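Local structure of molinate hydrolase (Gulosibacter molinativorax, 4UB9) at residues 138-152 / 166-180. The protein is a zinc-binding amidohydrolase that hydrolyses the thiocarbamate herbicide molinate. Sequence-based numbering, arbitrary orientation.
Sequences VTTVFDTWNALEPVT and ARIFFAGTLIGMGGP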
ATOM      1  N   VAL A 138     -33.591 -17.007  17.510  1.00 37.83           N
ATOM      2  CA  VAL A 138     -33.853 -15.586  17.400  1.00 35.38           C
ATOM      3  C   VAL A 138     -35.014 -15.416  16.430  1.00 31.58           C
ATOM      4  O   VAL A 138     -34.872 -15.683  15.249  1.00 27.85           O
ATOM      5  CB  VAL A 138     -32.630 -14.816  16.927  1.00 33.36           C
ATOM      6  CG1 VAL A 138     -32.964 -13.328  16.722  1.00 34.96           C
ATOM      7  CG2 VAL A 138     -31.496 -14.973  17.910  1.00 36.34           C
ATOM      8  N   THR A 139     -36.147 -14.975  16.947  1.00 29.15           N
ATOM      9  CA  THR A 139     -37.338 -14.825  16.119  1.00 33.58           C
ATOM     10  C   THR A 139     -37.503 -13.401  15.547  1.00 35.46           C
ATOM     11  O   THR A 139     -38.240 -13.192  14.580  1.00 39.24           O
ATOM     12  CB  THR A 139     -38.595 -15.183  16.909  1.00 37.15           C
ATOM     13  OG1 THR A 139     -38.455 -14.686  18.249  1.00 38.55           O
ATOM     14  CG2 THR A 139     -38.783 -16.712  16.938  1.00 38.13           C
ATOM     15  N   THR A 140     -36.816 -12.435  16.153  1.00 36.89           N
ATOM     16  CA  THR A 140     -36.806 -11.042  15.654  1.00 37.83           C
ATOM     17  C   THR A 140     -35.400 -10.470  15.611  1.00 37.23           C
ATOM     18  O   THR A 140     -34.669 -10.522  16.605  1.00 36.54           O
ATOM     19  CB  THR A 140     -37.687 -10.113  16.501  1.00 42.24           C
ATOM     20  OG1 THR A 140     -39.023 -10.631  16.533  1.00 38.44           O
ATOM     21  CG2 THR A 140     -37.721  -8.705  15.926  1.00 39.73           C
ATOM     22  N   VAL A 141     -35.023  -9.951  14.432  1.00 33.75           N
ATOM     23  CA  VAL A 141     -33.756  -9.267  14.286  1.00 31.09           C
ATOM     24  C   VAL A 141     -33.924  -7.812  13.876  1.00 30.43           C
ATOM     25  O   VAL A 141     -34.766  -7.467  13.050  1.00 30.28           O
ATOM     26  CB  VAL A 141     -32.790  -9.953  13.279  1.00 31.38           C
ATOM     27  CG1 VAL A 141     -32.360 -11.315  13.797  1.00 33.05           C
ATOM     28  CG2 VAL A 141     -33.399 -10.061  11.908  1.00 29.37           C
ATOM     29  N   PHE A 142     -33.064  -6.985  14.434  1.00 28.59           N
ATOM     30  CA  PHE A 142     -32.993  -5.563  14.095  1.00 28.29           C
ATOM     31  C   PHE A 142     -31.712  -5.317  13.373  1.00 30.10           C
ATOM     32  O   PHE A 142     -30.608  -5.380  13.952  1.00 29.74           O
ATOM     33  CB  PHE A 142     -33.083  -4.730  15.355  1.00 28.41           C
ATOM     34  CG  PHE A 142     -34.424  -4.782  15.975  1.00 28.03           C
ATOM     35  CD1 PHE A 142     -35.433  -3.941  15.560  1.00 29.52           C
ATOM     36  CD2 PHE A 142     -34.713  -5.717  16.948  1.00 30.78           C
ATOM     37  CE1 PHE A 142     -36.714  -3.993  16.133  1.00 28.58           C
ATOM     38  CE2 PHE A 142     -35.974  -5.783  17.510  1.00 29.37           C
ATOM     39  CZ  PHE A 142     -36.976  -4.913  17.100  1.00 27.80           C
ATOM     40  N   ASP A 143     -31.863  -5.072  12.080  1.00 32.98           N
ATOM     41  CA  ASP A 143     -30.742  -4.828  11.177  1.00 33.42           C
ATOM     42  C   ASP A 143     -30.451  -3.330  11.043  1.00 35.59           C
ATOM     43  O   ASP A 143     -31.244  -2.551  10.557  1.00 38.07           O
ATOM     44  CB  ASP A 143     -30.994  -5.442   9.811  1.00 33.87           C
ATOM     45  CG  ASP A 143     -29.815  -5.248   8.846  1.00 36.76           C
ATOM     46  OD1 ASP A 143     -29.297  -4.094   8.722  1.00 38.14           O
ATOM     47  OD2 ASP A 143     -29.429  -6.232   8.170  1.00 37.31           O
ATOM     48  N   THR A 144     -29.251  -2.994  11.425  1.00 33.65           N
ATOM     49  CA  THR A 144     -28.834  -1.628  11.734  1.00 33.37           C
ATOM     50  C   THR A 144     -27.987  -0.988  10.608  1.00 33.15           C
ATOM     51  O   THR A 144     -27.674   0.199  10.616  1.00 35.25           O
ATOM     52  CB  THR A 144     -28.084  -1.778  13.064  1.00 35.72           C
ATOM     53  OG1 THR A 144     -28.972  -1.462  14.149  1.00 39.30           O
ATOM     54  CG2 THR A 144     -26.904  -1.044  13.137  1.00 33.11           C
ATOM     55  N   TRP A 145     -27.632  -1.809   9.636  1.00 30.59           N
ATOM     56  CA  TRP A 145     -26.886  -1.384   8.464  1.00 34.56           C
ATOM     57  C   TRP A 145     -26.916  -2.462   7.391  1.00 36.31           C
ATOM     58  O   TRP A 145     -26.459  -3.589   7.581  1.00 35.86           O
ATOM     59  CB  TRP A 145     -25.415  -1.055   8.750  1.00 35.01           C
ATOM     60  CG  TRP A 145     -24.669  -0.568   7.487  1.00 35.90           C
ATOM     61  CD1 TRP A 145     -24.721   0.675   6.944  1.00 38.09           C
ATOM     62  CD2 TRP A 145     -23.828  -1.328   6.642  1.00 36.40           C
ATOM     63  NE1 TRP A 145     -23.954   0.743   5.822  1.00 35.47           N
ATOM     64  CE2 TRP A 145     -23.374  -0.473   5.624  1.00 38.13           C
ATOM     65  CE3 TRP A 145     -23.389  -2.641   6.659  1.00 39.69           C
ATOM     66  CZ2 TRP A 145     -22.509  -0.891   4.627  1.00 39.43           C
ATOM     67  CZ3 TRP A 145     -22.541  -3.063   5.676  1.00 42.37           C
ATOM     68  CH2 TRP A 145     -22.113  -2.192   4.663  1.00 43.20           C
ATOM     69  N   ASN A 146     -27.445  -2.076   6.253  1.00 32.14           N
ATOM     70  CA  ASN A 146     -27.649  -2.976   5.158  1.00 35.56           C
ATOM     71  C   ASN A 146     -27.986  -2.146   3.943  1.00 36.07           C
ATOM     72  O   ASN A 146     -28.159  -0.933   4.052  1.00 36.72           O
ATOM     73  CB  ASN A 146     -28.789  -3.928   5.479  1.00 35.86           C
ATOM     74  CG  ASN A 146     -28.660  -5.259   4.759  1.00 35.70           C
ATOM     75  OD1 ASN A 146     -28.278  -5.324   3.589  1.00 36.87           O
ATOM     76  ND2 ASN A 146     -28.981  -6.331   5.462  1.00 35.88           N
ATOM     77  N   ALA A 147     -28.099  -2.809   2.801  1.00 33.76           N
ATOM     78  CA  ALA A 147     -28.575  -2.171   1.577  1.00 33.78           C
ATOM     79  C   ALA A 147     -30.093  -2.154   1.531  1.00 36.06           C
ATOM     80  O   ALA A 147     -30.749  -3.196   1.613  1.00 37.31           O
ATOM     81  CB  ALA A 147     -28.043  -2.876   0.367  1.00 35.21           C
ATOM     82  N   LEU A 148     -30.643  -0.955   1.356  1.00 35.16           N
ATOM     83  CA  LEU A 148     -32.060  -0.743   1.454  1.00 35.07           C
ATOM     84  C   LEU A 148     -32.887  -1.645   0.561  1.00 35.23           C
ATOM     85  O   LEU A 148     -33.841  -2.259   1.009  1.00 37.55           O
ATOM     86  CB  LEU A 148     -32.406   0.721   1.185  1.00 35.64           C
ATOM     87  CG  LEU A 148     -33.874   1.101   1.429  1.00 36.16           C
ATOM     88  CD1 LEU A 148     -34.335   0.857   2.863  1.00 35.39           C
ATOM     89  CD2 LEU A 148     -34.069   2.556   1.088  1.00 39.31           C
ATOM     90  N   GLU A 149     -32.572  -1.683  -0.718  1.00 34.93           N
ATOM     91  CA  GLU A 149     -33.385  -2.443  -1.658  1.00 36.78           C
ATOM     92  C   GLU A 149     -33.543  -3.933  -1.248  1.00 34.65           C
ATOM     93  O   GLU A 149     -34.664  -4.398  -1.085  1.00 32.22           O
ATOM     94  CB  GLU A 149     -32.870  -2.266  -3.103  1.00 46.51           C
ATOM     95  CG  GLU A 149     -33.620  -3.068  -4.175  1.00 59.44           C
ATOM     96  CD  GLU A 149     -32.929  -3.038  -5.551  1.00 62.53           C
ATOM     97  OE1 GLU A 149     -32.883  -1.954  -6.159  1.00 78.03           O
ATOM     98  OE2 GLU A 149     -32.441  -4.082  -6.036  1.00 59.98           O
ATOM     99  N   PRO A 150     -32.446  -4.673  -1.083  1.00 34.90           N
ATOM    100  CA  PRO A 150     -32.626  -6.103  -0.808  1.00 35.48           C
ATOM    101  C   PRO A 150     -33.138  -6.396   0.583  1.00 36.05           C
ATOM    102  O   PRO A 150     -33.827  -7.378   0.761  1.00 36.25           O
ATOM    103  CB  PRO A 150     -31.225  -6.681  -0.969  1.00 38.58           C
ATOM    104  CG  PRO A 150     -30.299  -5.530  -0.887  1.00 40.15           C
ATOM    105  CD  PRO A 150     -31.047  -4.340  -1.380  1.00 36.71           C
ATOM    106  N   VAL A 151     -32.823  -5.549   1.553  1.00 35.00           N
ATOM    107  CA  VAL A 151     -33.347  -5.775   2.884  1.00 33.53           C
ATOM    108  C   VAL A 151     -34.856  -5.537   2.933  1.00 35.50           C
ATOM    109  O   VAL A 151     -35.581  -6.222   3.639  1.00 36.15           O
ATOM    110  CB  VAL A 151     -32.612  -4.964   3.949  1.00 34.17           C
ATOM    111  CG1 VAL A 151     -33.099  -3.536   4.024  1.00 37.30           C
ATOM    112  CG2 VAL A 151     -32.763  -5.625   5.322  1.00 35.91           C
ATOM    113  N   THR A 152     -35.332  -4.583   2.149  1.00 36.17           N
ATOM    114  CA  THR A 152     -36.774  -4.335   2.011  1.00 33.31           C
ATOM    115  C   THR A 152     -37.473  -5.541   1.391  1.00 32.78           C
ATOM    116  O   THR A 152     -38.431  -6.092   1.934  1.00 36.49           O
ATOM    117  CB  THR A 152     -37.051  -3.112   1.107  1.00 34.70           C
ATOM    118  OG1 THR A 152     -36.483  -1.964   1.708  1.00 35.96           O
ATOM    119  CG2 THR A 152     -38.542  -2.866   0.919  1.00 30.12           C
ATOM    120  N   ALA A 166     -36.222 -15.358  10.742  1.00 29.14           N
ATOM    121  CA  ALA A 166     -36.536 -14.365  11.755  1.00 33.22           C
ATOM    122  C   ALA A 166     -37.187 -13.162  11.109  1.00 36.42           C
ATOM    123  O   ALA A 166     -36.870 -12.826   9.962  1.00 35.32           O
ATOM    124  CB  ALA A 166     -35.278 -13.926  12.498  1.00 34.71           C
ATOM    125  N   ARG A 167     -38.129 -12.522  11.813  1.00 37.20           N
ATOM    126  CA  ARG A 167     -38.691 -11.316  11.244  1.00 37.88           C
ATOM    127  C   ARG A 167     -37.658 -10.193  11.385  1.00 34.00           C
ATOM    128  O   ARG A 167     -36.835 -10.147  12.321  1.00 34.02           O
ATOM    129  CB  ARG A 167     -40.051 -10.931  11.790  1.00 37.58           C
ATOM    130  CG  ARG A 167     -40.066 -10.206  13.093  1.00 39.88           C
ATOM    131  CD  ARG A 167     -41.490  -9.782  13.460  1.00 36.66           C
ATOM    132  NE  ARG A 167     -42.345 -10.937  13.659  1.00 38.75           N
ATOM    133  CZ  ARG A 167     -42.247 -11.830  14.647  1.00 39.89           C
ATOM    134  NH1 ARG A 167     -41.344 -11.714  15.615  1.00 43.58           N
ATOM    135  NH2 ARG A 167     -43.092 -12.860  14.682  1.00 45.39           N
ATOM    136  N   ILE A 168     -37.702  -9.332  10.400  1.00 34.88           N
ATOM    137  CA  ILE A 168     -36.744  -8.273  10.226  1.00 34.24           C
ATOM    138  C   ILE A 168     -37.359  -6.907  10.364  1.00 33.13           C
ATOM    139  O   ILE A 168     -38.401  -6.612   9.800  1.00 37.09           O
ATOM    140  CB  ILE A 168     -36.145  -8.319   8.832  1.00 36.57           C
ATOM    141  CG1 ILE A 168     -35.459  -9.645   8.593  1.00 39.39           C
ATOM    142  CG2 ILE A 168     -35.111  -7.197   8.659  1.00 38.70           C
ATOM    143  CD1 ILE A 168     -35.019  -9.828   7.156  1.00 41.94           C
ATOM    144  N   PHE A 169     -36.658  -6.070  11.098  1.00 36.42           N
ATOM    145  CA  PHE A 169     -36.846  -4.622  11.047  1.00 35.37           C
ATOM    146  C   PHE A 169     -35.508  -3.962  10.761  1.00 33.69           C
ATOM    147  O   PHE A 169     -34.491  -4.379  11.281  1.00 30.07           O
ATOM    148  CB  PHE A 169     -37.428  -4.106  12.356  1.00 34.93           C
ATOM    149  CG  PHE A 169     -38.738  -4.718  12.678  1.00 32.48           C
ATOM    150  CD1 PHE A 169     -39.875  -4.411  11.937  1.00 32.51           C
ATOM    151  CD2 PHE A 169     -38.836  -5.653  13.729  1.00 34.79           C
ATOM    152  CE1 PHE A 169     -41.115  -5.010  12.215  1.00 29.69           C
ATOM    153  CE2 PHE A 169     -40.052  -6.259  14.001  1.00 33.16           C
ATOM    154  CZ  PHE A 169     -41.199  -5.934  13.253  1.00 31.20           C
ATOM    155  N   PHE A 170     -35.529  -2.903   9.949  1.00 35.26           N
ATOM    156  CA  PHE A 170     -34.280  -2.316   9.504  1.00 31.91           C
ATOM    157  C   PHE A 170     -34.181  -0.783   9.511  1.00 34.12           C
ATOM    158  O   PHE A 170     -35.172  -0.079   9.473  1.00 28.92           O
ATOM    159  CB  PHE A 170     -33.931  -2.877   8.150  1.00 34.10           C
ATOM    160  CG  PHE A 170     -34.905  -2.536   7.094  1.00 30.73           C
ATOM    161  CD1 PHE A 170     -34.941  -1.259   6.561  1.00 29.79           C
ATOM    162  CD2 PHE A 170     -35.749  -3.488   6.588  1.00 27.71           C
ATOM    163  CE1 PHE A 170     -35.846  -0.951   5.550  1.00 30.96           C
ATOM    164  CE2 PHE A 170     -36.648  -3.195   5.581  1.00 28.32           C
ATOM    165  CZ  PHE A 170     -36.702  -1.932   5.049  1.00 28.80           C
ATOM    166  N   ALA A 171     -32.946  -0.311   9.585  1.00 32.32           N
ATOM    167  CA  ALA A 171     -32.603   1.108   9.419  1.00 33.75           C
ATOM    168  C   ALA A 171     -32.336   1.493   7.993  1.00 33.05           C
ATOM    169  O   ALA A 171     -32.379   2.671   7.644  1.00 37.71           O
ATOM    170  CB  ALA A 171     -31.347   1.445  10.205  1.00 33.63           C
ATOM    171  N   GLY A 172     -31.938   0.518   7.203  1.00 33.16           N
ATOM    172  CA  GLY A 172     -31.314   0.762   5.888  1.00 34.09           C
ATOM    173  C   GLY A 172     -29.854   1.105   6.113  1.00 35.64           C
ATOM    174  O   GLY A 172     -29.102   0.347   6.733  1.00 35.53           O
ATOM    175  N   THR A 173     -29.464   2.297   5.702  1.00 36.43           N
ATOM    176  CA  THR A 173     -28.060   2.721   5.883  1.00 33.86           C
ATOM    177  C   THR A 173     -27.857   3.526   7.159  1.00 31.19           C
ATOM    178  O   THR A 173     -28.774   3.803   7.904  1.00 32.12           O
ATOM    179  CB  THR A 173     -27.543   3.516   4.690  1.00 34.72           C
ATOM    180  OG1 THR A 173     -26.124   3.647   4.776  1.00 36.73           O
ATOM    181  CG2 THR A 173     -28.179   4.896   4.624  1.00 33.88           C
ATOM    182  N   LEU A 174     -26.613   3.820   7.421  1.00 32.56           N
ATOM    183  CA  LEU A 174     -26.207   4.685   8.509  1.00 35.82           C
ATOM    184  C   LEU A 174     -26.041   6.078   7.919  1.00 33.68           C
ATOM    185  O   LEU A 174     -25.193   6.307   7.030  1.00 27.01           O
ATOM    186  CB  LEU A 174     -24.833   4.311   9.007  1.00 45.51           C
ATOM    187  CG  LEU A 174     -24.589   4.108  10.471  1.00 55.10           C
ATOM    188  CD1 LEU A 174     -24.222   2.635  10.618  1.00 61.35           C
ATOM    189  CD2 LEU A 174     -23.420   4.926  10.915  1.00 57.96           C
ATOM    190  N   ILE A 175     -26.841   6.993   8.412  1.00 30.70           N
ATOM    191  CA  ILE A 175     -26.879   8.293   7.821  1.00 30.55           C
ATOM    192  C   ILE A 175     -25.525   8.957   8.043  1.00 29.02           C
ATOM    193  O   ILE A 175     -25.125   9.208   9.176  1.00 28.70           O
ATOM    194  CB  ILE A 175     -27.984   9.166   8.420  1.00 30.64           C
ATOM    195  CG1 ILE A 175     -29.359   8.500   8.312  1.00 31.60           C
ATOM    196  CG2 ILE A 175     -27.990  10.533   7.756  1.00 29.74           C
ATOM    197  CD1 ILE A 175     -29.765   8.114   6.921  1.00 34.35           C
ATOM    198  N   GLY A 176     -24.888   9.320   6.924  1.00 29.08           N
ATOM    199  CA  GLY A 176     -23.628  10.055   6.943  1.00 30.42           C
ATOM    200  C   GLY A 176     -22.391   9.185   6.859  1.00 29.13           C
ATOM    201  O   GLY A 176     -21.273   9.664   7.003  1.00 26.34           O
ATOM    202  N   MET A 177     -22.600   7.888   6.663  1.00 31.25           N
ATOM    203  CA  MET A 177     -21.468   6.971   6.527  1.00 29.81           C
ATOM    204  C   MET A 177     -21.313   6.602   5.083  1.00 28.73           C
ATOM    205  O   MET A 177     -22.281   6.417   4.337  1.00 27.32           O
ATOM    206  CB  MET A 177     -21.681   5.687   7.360  1.00 33.96           C
ATOM    207  CG  MET A 177     -20.426   4.779   7.427  1.00 39.24           C
ATOM    208  SD  MET A 177     -20.666   3.185   8.251  1.00 40.70           S
ATOM    209  CE  MET A 177     -21.781   2.349   7.139  1.00 35.68           C
ATOM    210  N   GLY A 178     -20.083   6.382   4.692  1.00 29.18           N
ATOM    211  CA  GLY A 178     -19.809   5.867   3.340  1.00 32.97           C
ATOM    212  C   GLY A 178     -20.119   4.374   3.209  1.00 33.76           C
ATOM    213  O   GLY A 178     -20.331   3.674   4.196  1.00 35.59           O
ATOM    214  N   GLY A 179     -20.161   3.924   1.969  1.00 31.79           N
ATOM    215  CA  GLY A 179     -20.413   2.533   1.636  1.00 31.25           C
ATOM    216  C   GLY A 179     -19.142   1.717   1.804  1.00 31.01           C
ATOM    217  O   GLY A 179     -18.091   2.244   2.192  1.00 28.33           O
ATOM    218  N   PRO A 180     -19.230   0.428   1.507  1.00 29.02           N
ATOM    219  CA  PRO A 180     -18.141  -0.535   1.789  1.00 30.46           C
ATOM    220  C   PRO A 180     -16.880  -0.333   0.985  1.00 31.33           C
ATOM    221  O   PRO A 180     -15.854  -0.891   1.348  1.00 30.71           O
ATOM    222  CB  PRO A 180     -18.761  -1.894   1.469  1.00 28.60           C
ATOM    223  CG  PRO A 180     -19.913  -1.576   0.546  1.00 31.54           C
ATOM    224  CD  PRO A 180     -20.426  -0.234   0.970  1.00 30.05           C
TER
HETATM  225  O   HOH W   1     -30.648  -2.020   7.714  1.00 28.97           O
HETATM  226  O   HOH W   2     -23.210   2.881   3.939  1.00 33.31           O
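Strands 138-143 and 167-170 run parallel, their axes 23° apart with a closest approach of 4.7 Å, joined by backbone bonds from Arg-167 N to Thr-139 O through to Ala-171 N to Asp-143 O. Helix 148-159 links them and packs on one face, making a beta-alpha-beta unit, consistent with the TIM-barrel clan of the amidohydrolases. Thr-140, Phe-142, Arg-167 and Phe-169 share one face of the sheet. There the Phe-142 and Phe-169 rings lie side by side, planes at 29°, but offset, with centroids 5.6 Å apart and little face shared. Arg-167 NH1 donates to Thr-140 OG1 (2.7 Å), which sits in the guanidinium plane. Salt bridges to Asp-446 and Glu-470 also hold this guanidinium.

The other face meets the helix. Phe-170 has CG between its backbone N and carbonyl carbon (chi1 63°), which turns the ring towards the first turn of the helix. Val-151 CG1 stands over the ring face, 3.6 Å from its centroid, in a CH-pi contact. Leu-148 CD1 packs 3.6 Å from Phe-170 CE1. A serine in place of Phe-170 would probably open a gap against the helix and cost Val-151 CG1 the ring face it packs on, and Leu-148 CD1 its contact with ring carbon CE1.

Past the strands, Asp-143 OD1 accepts from Trp-145 N in an Asx turn, and Asp-143 OD2 takes Asn-146 ND2. The side chain of Leu-174 comes within about 5 Å of the zinc ion. Trp-145 and Met-177 cross at about a right angle in a Met-aromatic contact. At the indole edge, in the ring plane, a water accepts from Trp-145 NE1 at 2.9 Å.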